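Transketolase (Campylobacter jejuni, PDB 3M7I) is a transketolase-family protein that binds thiamine diphosphate together with a magnesium ion and forms a two-chain assembly. Local coordinates at residues S29-A34 and N93-H98; L64-G69 and Y150-D155; L411-T416 and F439-H444. One frame throughout, in Å; residues are numbered along the deposited sequence.

The three contacts follow the domain order of a transketolase. Interactions 1 and 2 lie within the thiamine diphosphate binding domain, and interaction 3 lies in the pyrimidine binding domain. Along the chain the first two alternate, in the order 29-34, 64-69, 93-98, 150-155; both segments of interaction 3 come later. Centres of interactions 1 and 2 are about 17 Å apart, and helix 33-48 leads on to strand 63-66. Interaction 3 lies about 35 Å from interaction 1 and about 27 Å from interaction 2, centre to centre, in a different parallel sheet from that of interaction 2. The dimer brings these parts together: one 5-O-phosphono-beta-D-ribofuranose lies beside His-31 and is hydrogen-bonded by His-444 of the second subunit.

Interaction 1: residues S29-A34 and N93-H98; sequences SGHPGA and NFRQLH. With RP5 (5-O-phosphono-beta-D-ribofuranose), chain E.
The guanidinium group of Arg-95 lies over the backbone at Gly-30, whose CA sits 3.5 Å above one face of that plane, offset toward its rim. NH1 of Arg-95 reaches OG of Ser-29 in a hydrogen bond of 3.1 Å, bent to 146° at the hydrogen. The hydroxyl is tilted 20° out of the guanidinium plane. The other terminal nitrogen of Arg-95, NH2, comes to the edge of the His-31 imidazole, 3.5 Å from CE1. The two planes are turned 69° apart, so this is not a stack. The arginine chain is extended from CG to NE, which carries the charged group across to 29-31. Its CG rests over the centre of the Phe-94 ring. That ring also approaches the Ser-29 carbonyl obliquely, with CE2 3.7 Å from O.

This is a loop-to-loop contact in the thiamine diphosphate binding domain, at the subunit interface. Residues 93-96 form a type II beta turn, closed by Gln-96 N bonding to Asn-93 O. NH1 of Arg-95 also forms a salt bridge with Asp-452 of the second subunit. Water 1 lies 2.9 Å from ND1 of His-31 and takes a weak hydrogen bond from NE of Arg-95. 5-O-phosphono-beta-D-ribofuranose lies at the edge of the His-31 ring; NE2 is modelled too close to it, so the weak bond to O1 is doubtful. The rings of His-70 and His-259 meet this histidine edge-to-face.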
loop_
_atom_site.group_PDB
_atom_site.type_symbol
_atom_site.label_atom_id
_atom_site.label_comp_id
_atom_site.label_asym_id
_atom_site.label_seq_id
_atom_site.Cartn_x
_atom_site.Cartn_y
_atom_site.Cartn_z
ATOM N N SER A 29 7.238 -22.705 -17.776
ATOM C CA SER A 29 7.024 -21.593 -16.875
ATOM C C SER A 29 5.888 -21.925 -15.948
ATOM O O SER A 29 4.894 -22.521 -16.325
ATOM C CB SER A 29 6.661 -20.343 -17.695
ATOM O OG SER A 29 6.415 -19.225 -16.878
ATOM N N GLY A 30 6.009 -21.503 -14.695
ATOM C CA GLY A 30 4.920 -21.703 -13.749
ATOM C C GLY A 30 5.290 -22.439 -12.482
ATOM O O GLY A 30 6.506 -22.606 -12.190
ATOM N N HIS A 31 4.266 -22.780 -11.737
ATOM C CA HIS A 31 4.394 -23.179 -10.333
ATOM C C HIS A 31 3.792 -24.527 -10.171
ATOM O O HIS A 31 2.602 -24.639 -10.110
ATOM C CB HIS A 31 3.710 -22.171 -9.446
ATOM C CG HIS A 31 4.230 -20.776 -9.611
ATOM N ND1 HIS A 31 3.823 -19.948 -10.652
ATOM C CD2 HIS A 31 5.057 -20.032 -8.835
ATOM C CE1 HIS A 31 4.430 -18.776 -10.536
ATOM N NE2 HIS A 31 5.175 -18.787 -9.432
ATOM N N PRO A 32 4.623 -25.593 -10.167
ATOM C CA PRO A 32 4.069 -26.920 -9.941
ATOM C C PRO A 32 3.955 -27.410 -8.471
ATOM O O PRO A 32 3.169 -28.330 -8.170
ATOM C CB PRO A 32 5.061 -27.828 -10.711
ATOM C CG PRO A 32 6.309 -27.209 -10.534
ATOM C CD PRO A 32 6.066 -25.670 -10.425
ATOM N N GLY A 33 4.663 -26.780 -7.559
ATOM C CA GLY A 33 4.717 -27.291 -6.179
ATOM C C GLY A 33 3.419 -27.239 -5.464
ATOM O O GLY A 33 2.964 -28.212 -4.871
ATOM N N ALA A 34 2.828 -26.056 -5.424
ATOM C CA ALA A 34 1.546 -25.876 -4.738
ATOM C C ALA A 34 0.410 -26.713 -5.353
ATOM O O ALA A 34 -0.357 -27.417 -4.613
ATOM C CB ALA A 34 1.164 -24.343 -4.621
ATOM N N ASN A 93 -2.280 -24.328 -23.675
ATOM C CA ASN A 93 -1.759 -22.978 -23.918
ATOM C C ASN A 93 -1.601 -22.140 -22.656
ATOM O O ASN A 93 -1.572 -20.917 -22.720
ATOM C CB ASN A 93 -2.654 -22.331 -24.896
ATOM C CG ASN A 93 -2.418 -22.910 -26.330
ATOM O OD1 ASN A 93 -3.067 -23.845 -26.744
ATOM N ND2 ASN A 93 -1.500 -22.317 -27.043
ATOM N N PHE A 94 -1.455 -22.852 -21.514
ATOM C CA PHE A 94 -1.024 -22.206 -20.255
ATOM C C PHE A 94 0.112 -21.231 -20.437
ATOM O O PHE A 94 1.183 -21.518 -21.030
ATOM C CB PHE A 94 -0.562 -23.276 -19.277
ATOM C CG PHE A 94 -0.286 -22.795 -17.869
ATOM C CD1 PHE A 94 -1.279 -22.167 -17.123
ATOM C CD2 PHE A 94 0.941 -23.104 -17.255
ATOM C CE1 PHE A 94 -1.006 -21.817 -15.757
ATOM C CE2 PHE A 94 1.200 -22.765 -15.912
ATOM C CZ PHE A 94 0.231 -22.102 -15.185
ATOM N N ARG A 95 -0.163 -20.021 -19.962
ATOM C CA ARG A 95 0.764 -18.970 -19.857
ATOM C C ARG A 95 1.159 -18.332 -21.213
ATOM O O ARG A 95 2.181 -17.711 -21.267
ATOM C CB ARG A 95 2.024 -19.304 -19.085
ATOM C CG ARG A 95 1.774 -19.278 -17.480
ATOM C CD ARG A 95 2.924 -19.836 -16.600
ATOM N NE ARG A 95 2.572 -19.458 -15.252
ATOM C CZ ARG A 95 3.171 -18.496 -14.573
ATOM N NH1 ARG A 95 4.277 -17.956 -15.023
ATOM N NH2 ARG A 95 2.609 -18.081 -13.437
ATOM N N GLN A 96 0.413 -18.672 -22.239
ATOM C CA GLN A 96 0.742 -18.159 -23.571
ATOM C C GLN A 96 -0.120 -16.941 -23.887
ATOM O O GLN A 96 -1.287 -16.849 -23.520
ATOM C CB GLN A 96 0.524 -19.251 -24.582
ATOM C CG GLN A 96 1.393 -20.422 -24.322
ATOM C CD GLN A 96 2.869 -20.057 -24.097
ATOM O OE1 GLN A 96 3.586 -19.472 -24.964
ATOM N NE2 GLN A 96 3.342 -20.379 -22.899
ATOM N N LEU A 97 0.451 -16.052 -24.684
ATOM C CA LEU A 97 -0.241 -14.831 -25.061
ATOM C C LEU A 97 -1.629 -15.106 -25.608
ATOM O O LEU A 97 -1.819 -15.930 -26.522
ATOM C CB LEU A 97 0.621 -14.091 -26.081
ATOM C CG LEU A 97 -0.002 -12.730 -26.464
ATOM C CD1 LEU A 97 0.030 -11.790 -25.273
ATOM C CD2 LEU A 97 0.687 -12.011 -27.649
ATOM N N HIS A 98 -2.615 -14.426 -25.025
ATOM C CA HIS A 98 -4.005 -14.485 -25.397
ATOM C C HIS A 98 -4.747 -15.789 -25.097
ATOM O O HIS A 98 -5.894 -15.957 -25.533
ATOM C CB HIS A 98 -4.223 -14.065 -26.866
ATOM C CG HIS A 98 -3.715 -12.678 -27.173
ATOM N ND1 HIS A 98 -3.036 -12.386 -28.337
ATOM C CD2 HIS A 98 -3.748 -11.520 -26.458
ATOM C CE1 HIS A 98 -2.690 -11.109 -28.333
ATOM N NE2 HIS A 98 -3.110 -10.554 -27.214
HETATM C C1 RP5 E . 6.545 -15.707 -8.864
HETATM O O4 RP5 E . 7.722 -15.030 -9.192
HETATM C C2 RP5 E . 6.967 -17.112 -8.473
HETATM O O2 RP5 E . 6.857 -17.196 -7.074
HETATM C C3 RP5 E . 8.344 -17.316 -9.085
HETATM O O3 RP5 E . 9.277 -17.988 -8.263
HETATM C C4 RP5 E . 8.814 -15.903 -9.284
HETATM C C5 RP5 E . 9.392 -15.753 -10.656
HETATM O O5 RP5 E . 10.685 -16.339 -10.616
HETATM P "P'" RP5 E . 11.727 -15.593 -11.516
HETATM O O1X RP5 E . 12.985 -15.196 -10.800
HETATM O O2X RP5 E . 10.863 -14.351 -12.129
HETATM O O3X RP5 E . 12.306 -16.531 -12.699
HETATM O O1 RP5 E . 5.717 -15.803 -10.006
HETATM O O HOH W 1 1.841 -20.794 -12.532
#

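Interaction 2: residues L64-G69 and Y150-D155; sequences LVFSGG and YCLCGD. With MG (magnesium ion), chain D; TPP (thiamine diphosphate), chain B.
The carbonyl oxygen of Leu-152 is gripped by two donors. Ser-67 N bonds to Leu-152 O at 2.8 Å, and water 2 donates to it at 3.2 Å. The same water also donates to Gly-68 O, so it ties Leu-152 to the inverse gamma turn, centred on Gly-68, that follows strand 64-66. Earlier in the strands, Val-65 N bonds to Tyr-150 O at 2.8 Å, and Leu-152 N bonds to Val-65 O. Both bonds are nearly straight.

Phe-66 and Leu-152 lie side by side on one face of the sheet and point the same way. The methyl CD1 of Leu-152 sits over the Phe-66 ring in a CH-pi contact, 3.8 Å from the ring centroid and 16° off its normal. On this face Leu-64 crosses Tyr-150 at about a right angle, its CD1 meeting Tyr-150 CB. Helix 33-48 packs here through Leu-42 and Leu-45.

The strands run parallel, at 12° to each other, in the five-stranded parallel sheet of the thiamine diphosphate binding domain. Val-65 and Cys-151 face helix 121-140 on the other side. SG of Cys-151 stands anti to its own N (chi1 -178°), where it meets Ser-67 CB. The hydroxyl of Ser-67 bonds to Asp-157.

Past the strand, Asp-155 OD2 binds the magnesium ion at 2.2 Å. O2A and O2B of thiamine diphosphate, water 3, Asn-185 and Ile-187 O complete six ligands. Tyr-182 OH bonds to the other carboxylate oxygen, OD1, and so helps fix the rotation of the group. Asp-155 N donates to water 3.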
loop_
_atom_site.group_PDB
_atom_site.type_symbol
_atom_site.label_atom_id
_atom_site.label_comp_id
_atom_site.label_asym_id
_atom_site.label_seq_id
_atom_site.Cartn_x
_atom_site.Cartn_y
_atom_site.Cartn_z
ATOM N N LEU A 64 -15.420 -20.336 -4.458
ATOM C CA LEU A 64 -14.085 -20.877 -4.291
ATOM C C LEU A 64 -13.040 -19.837 -4.691
ATOM O O LEU A 64 -12.997 -19.391 -5.838
ATOM C CB LEU A 64 -13.884 -22.087 -5.197
ATOM C CG LEU A 64 -12.534 -22.772 -5.143
ATOM C CD1 LEU A 64 -12.176 -23.363 -3.783
ATOM C CD2 LEU A 64 -12.521 -23.897 -6.189
ATOM N N VAL A 65 -12.174 -19.490 -3.752
ATOM C CA VAL A 65 -11.048 -18.582 -4.027
ATOM C C VAL A 65 -9.674 -19.242 -3.839
ATOM O O VAL A 65 -9.328 -19.810 -2.754
ATOM C CB VAL A 65 -11.132 -17.338 -3.097
ATOM C CG1 VAL A 65 -9.986 -16.363 -3.331
ATOM C CG2 VAL A 65 -12.482 -16.671 -3.180
ATOM N N PHE A 66 -8.840 -19.167 -4.863
ATOM C CA PHE A 66 -7.440 -19.583 -4.715
ATOM C C PHE A 66 -6.613 -18.336 -4.351
ATOM O O PHE A 66 -6.161 -17.591 -5.237
ATOM C CB PHE A 66 -6.881 -20.172 -6.024
ATOM C CG PHE A 66 -7.183 -21.597 -6.237
ATOM C CD1 PHE A 66 -8.479 -22.047 -6.220
ATOM C CD2 PHE A 66 -6.151 -22.465 -6.533
ATOM C CE1 PHE A 66 -8.751 -23.456 -6.456
ATOM C CE2 PHE A 66 -6.388 -23.807 -6.768
ATOM C CZ PHE A 66 -7.683 -24.306 -6.725
ATOM N N SER A 67 -6.387 -18.109 -3.072
ATOM C CA SER A 67 -5.635 -16.880 -2.692
ATOM C C SER A 67 -4.166 -16.960 -3.155
ATOM O O SER A 67 -3.560 -15.945 -3.530
ATOM C CB SER A 67 -5.702 -16.619 -1.195
ATOM O OG SER A 67 -5.192 -15.294 -0.926
ATOM N N GLY A 68 -3.603 -18.169 -3.202
ATOM C CA GLY A 68 -2.356 -18.429 -3.788
ATOM C C GLY A 68 -2.609 -18.560 -5.274
ATOM O O GLY A 68 -2.744 -19.653 -5.743
ATOM N N GLY A 69 -2.653 -17.433 -6.002
ATOM C CA GLY A 69 -2.924 -17.495 -7.428
ATOM C C GLY A 69 -1.881 -18.179 -8.300
ATOM O O GLY A 69 -2.198 -18.587 -9.421
ATOM N N TYR A 150 -15.157 -20.980 0.280
ATOM C CA TYR A 150 -13.947 -21.726 0.494
ATOM C C TYR A 150 -12.762 -20.971 -0.062
ATOM O O TYR A 150 -12.758 -20.556 -1.244
ATOM C CB TYR A 150 -14.007 -23.097 -0.163
ATOM C CG TYR A 150 -15.085 -24.030 0.350
ATOM C CD1 TYR A 150 -14.857 -24.786 1.481
ATOM C CD2 TYR A 150 -16.300 -24.191 -0.325
ATOM C CE1 TYR A 150 -15.786 -25.694 1.931
ATOM C CE2 TYR A 150 -17.273 -25.083 0.125
ATOM C CZ TYR A 150 -16.988 -25.846 1.272
ATOM O OH TYR A 150 -17.964 -26.692 1.717
ATOM N N CYS A 151 -11.732 -20.809 0.771
ATOM C CA CYS A 151 -10.499 -20.172 0.356
ATOM C C CYS A 151 -9.305 -21.072 0.600
ATOM O O CYS A 151 -9.083 -21.547 1.690
ATOM C CB CYS A 151 -10.347 -18.788 1.045
ATOM S SG CYS A 151 -8.898 -17.861 0.570
ATOM N N LEU A 152 -8.500 -21.288 -0.430
ATOM C CA LEU A 152 -7.226 -21.967 -0.300
ATOM C C LEU A 152 -6.121 -20.912 -0.193
ATOM O O LEU A 152 -6.045 -19.990 -1.088
ATOM C CB LEU A 152 -6.992 -22.833 -1.530
ATOM C CG LEU A 152 -7.935 -23.989 -1.807
ATOM C CD1 LEU A 152 -7.409 -24.651 -3.045
ATOM C CD2 LEU A 152 -7.954 -25.041 -0.670
ATOM N N CYS A 153 -5.305 -20.961 0.857
ATOM C CA CYS A 153 -4.199 -19.994 1.001
ATOM C C CYS A 153 -2.901 -20.699 1.374
ATOM O O CYS A 153 -2.885 -21.894 1.651
ATOM C CB CYS A 153 -4.560 -18.856 1.956
ATOM S SG CYS A 153 -4.613 -19.431 3.678
ATOM N N GLY A 154 -1.795 -19.978 1.317
ATOM C CA GLY A 154 -0.498 -20.528 1.644
ATOM C C GLY A 154 0.195 -19.706 2.714
ATOM O O GLY A 154 -0.397 -18.764 3.228
ATOM N N ASP A 155 1.440 -20.029 2.984
ATOM C CA ASP A 155 2.250 -19.298 3.953
ATOM C C ASP A 155 2.304 -17.815 3.627
ATOM O O ASP A 155 2.272 -16.940 4.505
ATOM C CB ASP A 155 3.658 -19.861 3.996
ATOM C CG ASP A 155 3.661 -21.332 4.438
ATOM O OD1 ASP A 155 3.200 -21.575 5.573
ATOM O OD2 ASP A 155 4.048 -22.204 3.678
HETATM MG MG MG D . 4.297 -22.594 1.527
HETATM N "N1'" TPP B . 4.317 -10.447 -2.553
HETATM C "C2'" TPP B . 3.022 -10.444 -2.828
HETATM C CM2 TPP B . 2.075 -9.461 -2.177
HETATM N "N3'" TPP B . 2.560 -11.266 -3.764
HETATM C "C4'" TPP B . 3.335 -12.111 -4.440
HETATM N "N4'" TPP B . 2.755 -12.888 -5.353
HETATM C "C5'" TPP B . 4.757 -12.191 -4.107
HETATM C "C6'" TPP B . 5.161 -11.298 -3.152
HETATM C "C7'" TPP B . 5.735 -13.105 -4.796
HETATM N N3 TPP B . 5.435 -14.483 -4.488
HETATM C C2 TPP B . 4.793 -15.351 -5.267
HETATM S S1 TPP B . 4.480 -16.904 -4.500
HETATM C C5 TPP B . 5.400 -16.333 -3.135
HETATM C C4 TPP B . 5.785 -14.992 -3.292
HETATM C CM4 TPP B . 6.556 -14.309 -2.192
HETATM C C6 TPP B . 5.703 -17.118 -1.899
HETATM C C7 TPP B . 4.985 -18.400 -1.923
HETATM O O7 TPP B . 4.965 -18.830 -0.599
HETATM P PA TPP B . 3.797 -19.799 -0.262
HETATM O O1A TPP B . 2.495 -19.095 -0.130
HETATM O O2A TPP B . 4.292 -20.480 0.975
HETATM O O3A TPP B . 3.632 -20.711 -1.576
HETATM P PB TPP B . 4.255 -22.182 -1.794
HETATM O O1B TPP B . 3.848 -22.503 -3.190
HETATM O O2B TPP B . 3.790 -23.036 -0.611
HETATM O O3B TPP B . 5.747 -22.000 -1.796
HETATM O O HOH W 2 -4.260 -20.917 -3.585
HETATM O O HOH W 3 2.187 -22.699 1.503
#

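Interaction 3: residues L411-T416 and F439-H444; sequences LPFSAT and FFIFTH. With RP5 (5-O-phosphono-beta-D-ribofuranose), chain C.
Strands 411-416 and 439-443 run parallel at 21° to each other, joined by five backbone hydrogen bonds from Phe-439 N to Pro-412 O at one end to Thr-443 N to Thr-416 O at the other. They are the two strands of a beta-alpha-beta unit with helix 425-434, in the parallel sheet of the pyrimidine binding domain. The shortest bond, from Ile-441 N to Ser-414 O, is 2.6 Å.

On one face Ala-415 CB lies 3.8 Å from Ile-441 CB. The Phe-413 ring and Ile-441 run across each other at a slant, CD1 to CG1 4.1 Å. A chi1 of 75° puts CG of Phe-413 between its backbone N and carbonyl carbon. At the edge of the Phe-439 ring, Leu-411 CD2 comes within 4.4 Å of CE2. Helix 479-491 packs against Phe-439 and Ile-441.

On the other face Thr-416 CG2 touches Phe-442 CD1 at 4.1 Å. Ser-414 CB meets the Phe-440 ring obliquely, while its hydroxyl bonds to His-438 and Asn-401. Beyond the strand, His-444 ND1 donates to Thr-443 OG1, so the imidazole is held through both nitrogens. NE2 of His-444 donates to phosphate oxygen O2X of 5-O-phosphono-beta-D-ribofuranose at 2.7 Å, with an angle of 161° at the hydrogen.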
loop_
_atom_site.group_PDB
_atom_site.type_symbol
_atom_site.label_atom_id
_atom_site.label_comp_id
_atom_site.label_asym_id
_atom_site.label_seq_id
_atom_site.Cartn_x
_atom_site.Cartn_y
_atom_site.Cartn_z
ATOM N N LEU A 411 -23.328 -2.781 -5.078
ATOM C CA LEU A 411 -22.603 -1.575 -5.599
ATOM C C LEU A 411 -21.877 -0.953 -4.425
ATOM O O LEU A 411 -22.457 -0.143 -3.713
ATOM C CB LEU A 411 -23.588 -0.563 -6.169
ATOM C CG LEU A 411 -24.267 -1.124 -7.391
ATOM C CD1 LEU A 411 -25.486 -0.310 -7.681
ATOM C CD2 LEU A 411 -23.272 -1.122 -8.531
ATOM N N PRO A 412 -20.613 -1.372 -4.157
ATOM C CA PRO A 412 -19.926 -0.981 -2.951
ATOM C C PRO A 412 -19.080 0.297 -3.072
ATOM O O PRO A 412 -18.572 0.618 -4.164
ATOM C CB PRO A 412 -18.999 -2.143 -2.668
ATOM C CG PRO A 412 -18.597 -2.495 -4.099
ATOM C CD PRO A 412 -19.859 -2.395 -4.890
ATOM N N PHE A 413 -18.982 1.009 -1.976
ATOM C CA PHE A 413 -17.962 2.063 -1.821
ATOM C C PHE A 413 -17.048 1.900 -0.615
ATOM O O PHE A 413 -17.443 1.430 0.471
ATOM C CB PHE A 413 -18.562 3.469 -1.914
ATOM C CG PHE A 413 -19.317 3.850 -0.652
ATOM C CD1 PHE A 413 -18.640 4.325 0.443
ATOM C CD2 PHE A 413 -20.693 3.699 -0.576
ATOM C CE1 PHE A 413 -19.312 4.656 1.622
ATOM C CE2 PHE A 413 -21.392 4.017 0.615
ATOM C CZ PHE A 413 -20.699 4.488 1.689
ATOM N N SER A 414 -15.774 2.249 -0.864
ATOM C CA SER A 414 -14.679 2.319 0.079
ATOM C C SER A 414 -14.226 3.762 0.282
ATOM O O SER A 414 -14.053 4.512 -0.690
ATOM C CB SER A 414 -13.455 1.486 -0.385
ATOM O OG SER A 414 -13.748 0.132 -0.682
ATOM N N ALA A 415 -14.080 4.158 1.542
ATOM C CA ALA A 415 -13.692 5.519 1.918
ATOM C C ALA A 415 -12.572 5.616 2.920
ATOM O O ALA A 415 -12.514 4.893 3.935
ATOM C CB ALA A 415 -14.979 6.313 2.424
ATOM N N THR A 416 -11.684 6.586 2.629
ATOM C CA THR A 416 -10.624 7.038 3.497
ATOM C C THR A 416 -10.108 8.438 3.015
ATOM O O THR A 416 -10.644 8.956 2.024
ATOM C CB THR A 416 -9.472 6.007 3.611
ATOM O OG1 THR A 416 -8.571 6.422 4.632
ATOM C CG2 THR A 416 -8.817 5.721 2.213
ATOM N N PHE A 439 -16.478 1.864 -6.086
ATOM C CA PHE A 439 -16.323 3.327 -6.025
ATOM C C PHE A 439 -15.417 3.662 -4.814
ATOM O O PHE A 439 -15.665 3.181 -3.668
ATOM C CB PHE A 439 -17.699 4.011 -5.955
ATOM C CG PHE A 439 -18.632 3.541 -7.023
ATOM C CD1 PHE A 439 -18.364 3.859 -8.378
ATOM C CD2 PHE A 439 -19.712 2.730 -6.733
ATOM C CE1 PHE A 439 -19.174 3.364 -9.367
ATOM C CE2 PHE A 439 -20.514 2.224 -7.729
ATOM C CZ PHE A 439 -20.223 2.529 -9.084
ATOM N N PHE A 440 -14.407 4.480 -5.049
ATOM C CA PHE A 440 -13.406 4.859 -4.056
ATOM C C PHE A 440 -13.606 6.286 -3.670
ATOM O O PHE A 440 -13.589 7.160 -4.529
ATOM C CB PHE A 440 -11.974 4.600 -4.613
ATOM C CG PHE A 440 -11.646 3.123 -4.748
ATOM C CD1 PHE A 440 -10.995 2.451 -3.753
ATOM C CD2 PHE A 440 -12.080 2.422 -5.865
ATOM C CE1 PHE A 440 -10.728 1.082 -3.900
ATOM C CE2 PHE A 440 -11.846 1.072 -6.024
ATOM C CZ PHE A 440 -11.133 0.420 -5.039
ATOM N N ILE A 441 -13.868 6.517 -2.397
ATOM C CA ILE A 441 -14.098 7.872 -1.903
ATOM C C ILE A 441 -12.884 8.376 -1.082
ATOM O O ILE A 441 -12.527 7.872 -0.030
ATOM C CB ILE A 441 -15.395 7.899 -1.011
ATOM C CG1 ILE A 441 -16.570 7.180 -1.707
ATOM C CG2 ILE A 441 -15.680 9.289 -0.510
ATOM C CD1 ILE A 441 -16.904 7.733 -3.043
ATOM N N PHE A 442 -12.203 9.392 -1.639
ATOM C CA PHE A 442 -10.977 9.883 -1.079
ATOM C C PHE A 442 -11.125 11.408 -0.766
ATOM O O PHE A 442 -11.003 12.278 -1.665
ATOM C CB PHE A 442 -9.804 9.719 -2.079
ATOM C CG PHE A 442 -9.476 8.293 -2.439
ATOM C CD1 PHE A 442 -9.585 7.257 -1.540
ATOM C CD2 PHE A 442 -9.070 8.005 -3.744
ATOM C CE1 PHE A 442 -9.226 5.957 -1.921
ATOM C CE2 PHE A 442 -8.714 6.705 -4.130
ATOM C CZ PHE A 442 -8.846 5.680 -3.212
ATOM N N THR A 443 -11.297 11.706 0.494
ATOM C CA THR A 443 -11.385 13.098 0.976
ATOM C C THR A 443 -10.051 13.681 1.347
ATOM O O THR A 443 -9.021 13.019 1.351
ATOM C CB THR A 443 -12.464 13.244 2.095
ATOM O OG1 THR A 443 -11.965 12.759 3.359
ATOM C CG2 THR A 443 -13.817 12.559 1.625
ATOM N N HIS A 444 -10.030 14.965 1.714
ATOM C CA HIS A 444 -8.797 15.558 2.238
ATOM C C HIS A 444 -7.698 15.521 1.166
ATOM O O HIS A 444 -6.580 15.087 1.368
ATOM C CB HIS A 444 -8.410 14.893 3.563
ATOM C CG HIS A 444 -9.373 15.188 4.669
ATOM N ND1 HIS A 444 -10.724 14.847 4.612
ATOM C CD2 HIS A 444 -9.163 15.717 5.899
ATOM C CE1 HIS A 444 -11.303 15.241 5.737
ATOM N NE2 HIS A 444 -10.378 15.750 6.541
HETATM C C1 RP5 C . -7.120 13.257 11.903
HETATM O O4 RP5 C . -8.051 13.629 10.930
HETATM C C2 RP5 C . -7.866 13.280 13.225
HETATM O O2 RP5 C . -8.091 11.942 13.591
HETATM C C3 RP5 C . -9.085 14.162 12.997
HETATM O O3 RP5 C . -10.284 13.698 13.583
HETATM C C4 RP5 C . -9.234 14.114 11.503
HETATM C C5 RP5 C . -9.452 15.497 10.974
HETATM O O5 RP5 C . -10.806 15.826 11.252
HETATM P "P'" RP5 C . -11.466 16.705 10.136
HETATM O O1X RP5 C . -12.759 16.158 9.608
HETATM O O2X RP5 C . -10.276 16.851 9.028
HETATM O O3X RP5 C . -11.924 18.157 10.683
HETATM O O1 RP5 C . -6.088 14.221 11.969
#